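Local coordinates for protein CrmK (Actinoalloteichus sp. WH1-2216-6, PDB 5I1V) that is an FAD-dependent oxidase carrying a covalently bound flavin and taking part in the recycling of shunt products during caerulomycin biosynthesis, at residues Q479-K482 with S483-P487; A291-R294 with M295-L299. All coordinates share one frame; numbering follows the deposited sequence.

Contact 1. Residues Q479-K482 with S483-P487; sequences QEIK and SRWDP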
# COMPACT_ATOMS: atom_id res chain seq x y z
N GLN A 479 -18.43 -3.66 31.39
CA GLN A 479 -17.71 -3.52 32.69
C GLN A 479 -17.79 -4.83 33.47
O GLN A 479 -16.84 -5.24 34.09
CB GLN A 479 -18.30 -2.40 33.49
CG GLN A 479 -18.05 -1.00 32.97
CD GLN A 479 -18.54 0.01 33.97
OE1 GLN A 479 -19.72 0.23 34.08
NE2 GLN A 479 -17.62 0.61 34.71
N GLU A 480 -18.92 -5.51 33.42
CA GLU A 480 -19.05 -6.80 34.08
C GLU A 480 -18.15 -7.87 33.45
O GLU A 480 -17.56 -8.72 34.11
CB GLU A 480 -20.54 -7.25 34.04
CG GLU A 480 -20.78 -8.71 34.32
CD GLU A 480 -22.25 -9.12 34.08
OE1 GLU A 480 -22.96 -8.46 33.29
OE2 GLU A 480 -22.70 -10.12 34.67
N ILE A 481 -18.07 -7.87 32.14
CA ILE A 481 -17.22 -8.85 31.49
C ILE A 481 -15.74 -8.50 31.81
O ILE A 481 -14.92 -9.38 32.06
CB ILE A 481 -17.53 -8.89 29.98
CG1 ILE A 481 -18.96 -9.36 29.79
CG2 ILE A 481 -16.56 -9.79 29.23
CD1 ILE A 481 -19.53 -9.18 28.39
N LYS A 482 -15.41 -7.23 31.77
CA LYS A 482 -14.08 -6.75 32.10
C LYS A 482 -13.64 -7.24 33.46
O LYS A 482 -12.54 -7.75 33.66
CB LYS A 482 -14.08 -5.21 32.04
CG LYS A 482 -12.86 -4.53 32.68
CD LYS A 482 -11.64 -4.65 31.77
CE LYS A 482 -10.40 -4.09 32.44
NZ LYS A 482 -9.28 -4.04 31.46
N SER A 483 -14.56 -7.12 34.40
CA SER A 483 -14.29 -7.47 35.75
C SER A 483 -14.12 -8.98 35.91
O SER A 483 -13.37 -9.44 36.75
CB SER A 483 -15.37 -6.86 36.64
OG SER A 483 -15.44 -7.57 37.83
N ARG A 484 -14.77 -9.77 35.06
CA ARG A 484 -14.62 -11.20 35.14
C ARG A 484 -13.31 -11.66 34.49
O ARG A 484 -12.68 -12.62 34.94
CB ARG A 484 -15.81 -11.85 34.43
CG ARG A 484 -15.74 -13.35 34.21
CD ARG A 484 -17.16 -13.93 34.04
NE ARG A 484 -17.34 -14.77 32.85
CZ ARG A 484 -16.96 -16.04 32.71
NH1 ARG A 484 -16.31 -16.66 33.69
NH2 ARG A 484 -17.21 -16.70 31.58
N TRP A 485 -12.93 -11.02 33.40
CA TRP A 485 -11.86 -11.59 32.55
C TRP A 485 -10.49 -10.89 32.69
O TRP A 485 -9.46 -11.50 32.39
CB TRP A 485 -12.32 -11.60 31.10
CG TRP A 485 -13.23 -12.71 30.78
CD1 TRP A 485 -14.56 -12.64 30.57
CD2 TRP A 485 -12.87 -14.09 30.63
NE1 TRP A 485 -15.06 -13.88 30.32
CE2 TRP A 485 -14.04 -14.78 30.30
CE3 TRP A 485 -11.67 -14.78 30.66
CZ2 TRP A 485 -14.07 -16.13 30.07
CZ3 TRP A 485 -11.70 -16.16 30.46
CH2 TRP A 485 -12.89 -16.81 30.15
N ASP A 486 -10.50 -9.63 33.10
CA ASP A 486 -9.29 -8.89 33.46
C ASP A 486 -9.48 -8.24 34.83
O ASP A 486 -9.52 -6.99 34.94
CB ASP A 486 -8.95 -7.83 32.38
CG ASP A 486 -7.62 -7.11 32.64
OD1 ASP A 486 -6.79 -7.63 33.42
OD2 ASP A 486 -7.44 -5.97 32.15
N PRO A 487 -9.59 -9.08 35.89
CA PRO A 487 -9.87 -8.57 37.23
C PRO A 487 -8.77 -7.66 37.77
O PRO A 487 -9.05 -6.88 38.64
CB PRO A 487 -9.93 -9.85 38.10
CG PRO A 487 -9.33 -10.92 37.27
CD PRO A 487 -9.62 -10.55 35.86
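Lys482 and Asp486 join in a salt bridge one turn apart at the C-terminal end of helix 475-485, within the berberine-bridge-enzyme-like region of this flavoprotein. The helical run stops here: Asp486 is the first residue to leave helical backbone angles.

The ionic evidence is direct. Lys482 NZ lies 2.8 Å from Asp486 OD2, which it meets on the anti side of the carboxylate and 24° out of its plane. The two side chains run alongside each other, and a bend at the second torsion of Lys482 (chi2 76°) turns its chain along the helix toward the aspartate. Both residues are buried, and their polar ends have further partners: NZ donates to Asn193 O and Phe491 O, while OD1 and OD2 accept from the backbone of Val490 and Phe491. The pair thus ties the helix end to the chain that follows it, with the Asp486 side chain about 10 Å from the bound FAD.

Backbone bonding keeps the i to i+4 pattern up to the last turn. Trp485 N reaches Ile481 O at 2.9 Å, and Asp486 N closes on Lys482 O at 2.8 Å. Weak i to i+3 bonds accompany these, from Arg484 N to Ile481 O and from Trp485 N to Lys482 O.

Apolar contact lies on the face of the helix turned to helix 180-185. There Ile481 also touches Trp184, and Trp485 touches Leu182, while the indole NE1 and Arg484 NE both engage Asp181 OD2. Within the helix the meeting is made by one branch of the isoleucine: Ile481 CG2, anti to the backbone N, stands 3.7 Å from Trp485 CD1.

Contact 2. Residues A291-R294 with M295-L299; sequences AEER and MSWFL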
# COMPACT_ATOMS: atom_id res chain seq x y z
N ALA A 291 -29.02 -0.60 -12.44
CA ALA A 291 -27.95 -0.06 -11.60
C ALA A 291 -27.40 1.24 -12.12
O ALA A 291 -27.23 2.21 -11.36
CB ALA A 291 -26.83 -1.06 -11.50
N GLU A 292 -27.10 1.25 -13.41
CA GLU A 292 -26.51 2.40 -14.07
C GLU A 292 -27.42 3.63 -13.98
O GLU A 292 -26.97 4.73 -13.70
CB GLU A 292 -26.24 2.02 -15.52
CG GLU A 292 -25.25 2.91 -16.22
CD GLU A 292 -24.66 2.26 -17.46
OE1 GLU A 292 -25.12 1.17 -17.90
OE2 GLU A 292 -23.71 2.85 -18.01
N GLU A 293 -28.72 3.42 -14.21
CA GLU A 293 -29.73 4.46 -14.08
C GLU A 293 -29.91 4.93 -12.66
O GLU A 293 -30.17 6.12 -12.43
CB GLU A 293 -31.10 3.99 -14.58
CG GLU A 293 -31.42 4.40 -16.01
CD GLU A 293 -32.91 4.39 -16.31
OE1 GLU A 293 -33.46 5.46 -16.66
OE2 GLU A 293 -33.54 3.31 -16.19
N ARG A 294 -29.82 3.99 -11.72
CA ARG A 294 -29.97 4.34 -10.31
C ARG A 294 -28.87 5.30 -9.88
O ARG A 294 -29.10 6.24 -9.09
CB ARG A 294 -30.00 3.09 -9.44
CG ARG A 294 -31.30 2.36 -9.56
CD ARG A 294 -31.46 1.08 -8.74
NE ARG A 294 -32.82 0.63 -8.97
CZ ARG A 294 -33.90 1.24 -8.47
NH1 ARG A 294 -33.79 2.24 -7.60
NH2 ARG A 294 -35.10 0.81 -8.80
N MET A 295 -27.66 5.08 -10.39
CA MET A 295 -26.56 5.97 -10.10
C MET A 295 -26.83 7.36 -10.72
O MET A 295 -26.55 8.38 -10.11
CB MET A 295 -25.25 5.40 -10.66
CG MET A 295 -24.02 6.29 -10.45
SD MET A 295 -23.55 6.51 -8.73
CE MET A 295 -23.03 4.83 -8.29
N SER A 296 -27.37 7.39 -11.94
CA SER A 296 -27.76 8.68 -12.59
C SER A 296 -28.79 9.44 -11.78
O SER A 296 -28.65 10.65 -11.60
CB SER A 296 -28.29 8.44 -14.00
OG SER A 296 -27.20 8.07 -14.85
N TRP A 297 -29.81 8.73 -11.30
CA TRP A 297 -30.87 9.32 -10.47
C TRP A 297 -30.30 9.93 -9.23
O TRP A 297 -30.69 11.04 -8.83
CB TRP A 297 -31.96 8.32 -10.06
CG TRP A 297 -32.75 7.80 -11.19
CD1 TRP A 297 -32.95 8.41 -12.41
CD2 TRP A 297 -33.45 6.56 -11.24
NE1 TRP A 297 -33.72 7.60 -13.22
CE2 TRP A 297 -34.05 6.46 -12.52
CE3 TRP A 297 -33.65 5.51 -10.32
CZ2 TRP A 297 -34.82 5.35 -12.91
CZ3 TRP A 297 -34.40 4.40 -10.71
CH2 TRP A 297 -35.00 4.34 -11.98
N PHE A 298 -29.37 9.20 -8.62
CA PHE A 298 -28.74 9.68 -7.40
C PHE A 298 -27.94 10.95 -7.70
O PHE A 298 -28.11 11.95 -7.04
CB PHE A 298 -27.88 8.56 -6.78
CG PHE A 298 -26.93 9.05 -5.72
CD1 PHE A 298 -27.41 9.53 -4.54
CD2 PHE A 298 -25.53 8.96 -5.91
CE1 PHE A 298 -26.53 9.99 -3.56
CE2 PHE A 298 -24.66 9.39 -4.93
CZ PHE A 298 -25.16 9.91 -3.76
N LEU A 299 -27.10 10.92 -8.73
CA LEU A 299 -26.26 12.05 -9.07
C LEU A 299 -27.13 13.30 -9.43
O LEU A 299 -26.79 14.41 -9.07
CB LEU A 299 -25.31 11.70 -10.21
CG LEU A 299 -24.25 10.63 -9.91
CD1 LEU A 299 -23.50 10.32 -11.19
CD2 LEU A 299 -23.28 11.09 -8.82
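Ala291 O begins the series at the N-terminal turn of helix 291-303, accepting Met295 N at 3.1 Å with an N-H...O angle of 153°. Glu292 O follows with Ser296 N at 3.2 Å, and the same carbonyl also receives a bond from Arg314 NH2, so two donors grip it. Ser296 OG is bonded to Arg314 NH1, which links this turn twice to strand 311-318.

Glu293 O has a double role: it accepts Trp297 N at 2.9 Å, and it also sits over one face of the indole, 3.3 Å from Trp297 CG. The Glu293 carboxylate approaches the six-membered part of the ring loosely, Glu293 OE1 lying 4.0 Å from Trp297 CZ2, with the two planes 54° apart.

Arg294 meets the same ring by its edge. The guanidinium stands almost upright to the indole, planes 88° apart, with Trp297 CZ3 beneath its face and Arg294 NH1 3.8 Å from Trp297 CZ3; this perpendicular pose is not a stacked cation-pi pair. Bonds from NE to Pro289 O and from NH1 to Asn261 OD1 fix the guanidinium's rotation. Arg294 O takes Phe298 N.

Met295, Phe298 and Leu299 touch strand 277-285 on the other flank, the pattern of an amphipathic alpha-helix laid on an antiparallel sheet.

Overall arrangement
From the N terminus, the chain builds the sheets that include strands 57-60 and 196-202, enters the eight-stranded antiparallel sheet at 222-231, and reaches contact 2 just after strand 277-285. Helix 291-303 packs at one end of that sheet, on strands 222-231, 277-285 and the following 311-318. Contact 1 comes much later, after strand 442-444, and joins helix 475-485 to helix 180-185 and the C-terminal segment. Each contact spans adjoining turns of one helix, so neither closes a long loop; they lie in series without nesting or crossing. The centres of contact 1 and contact 2 are about 49 Å apart, on opposite sides of the chain's centre, and contact 2 lies away from the FAD site.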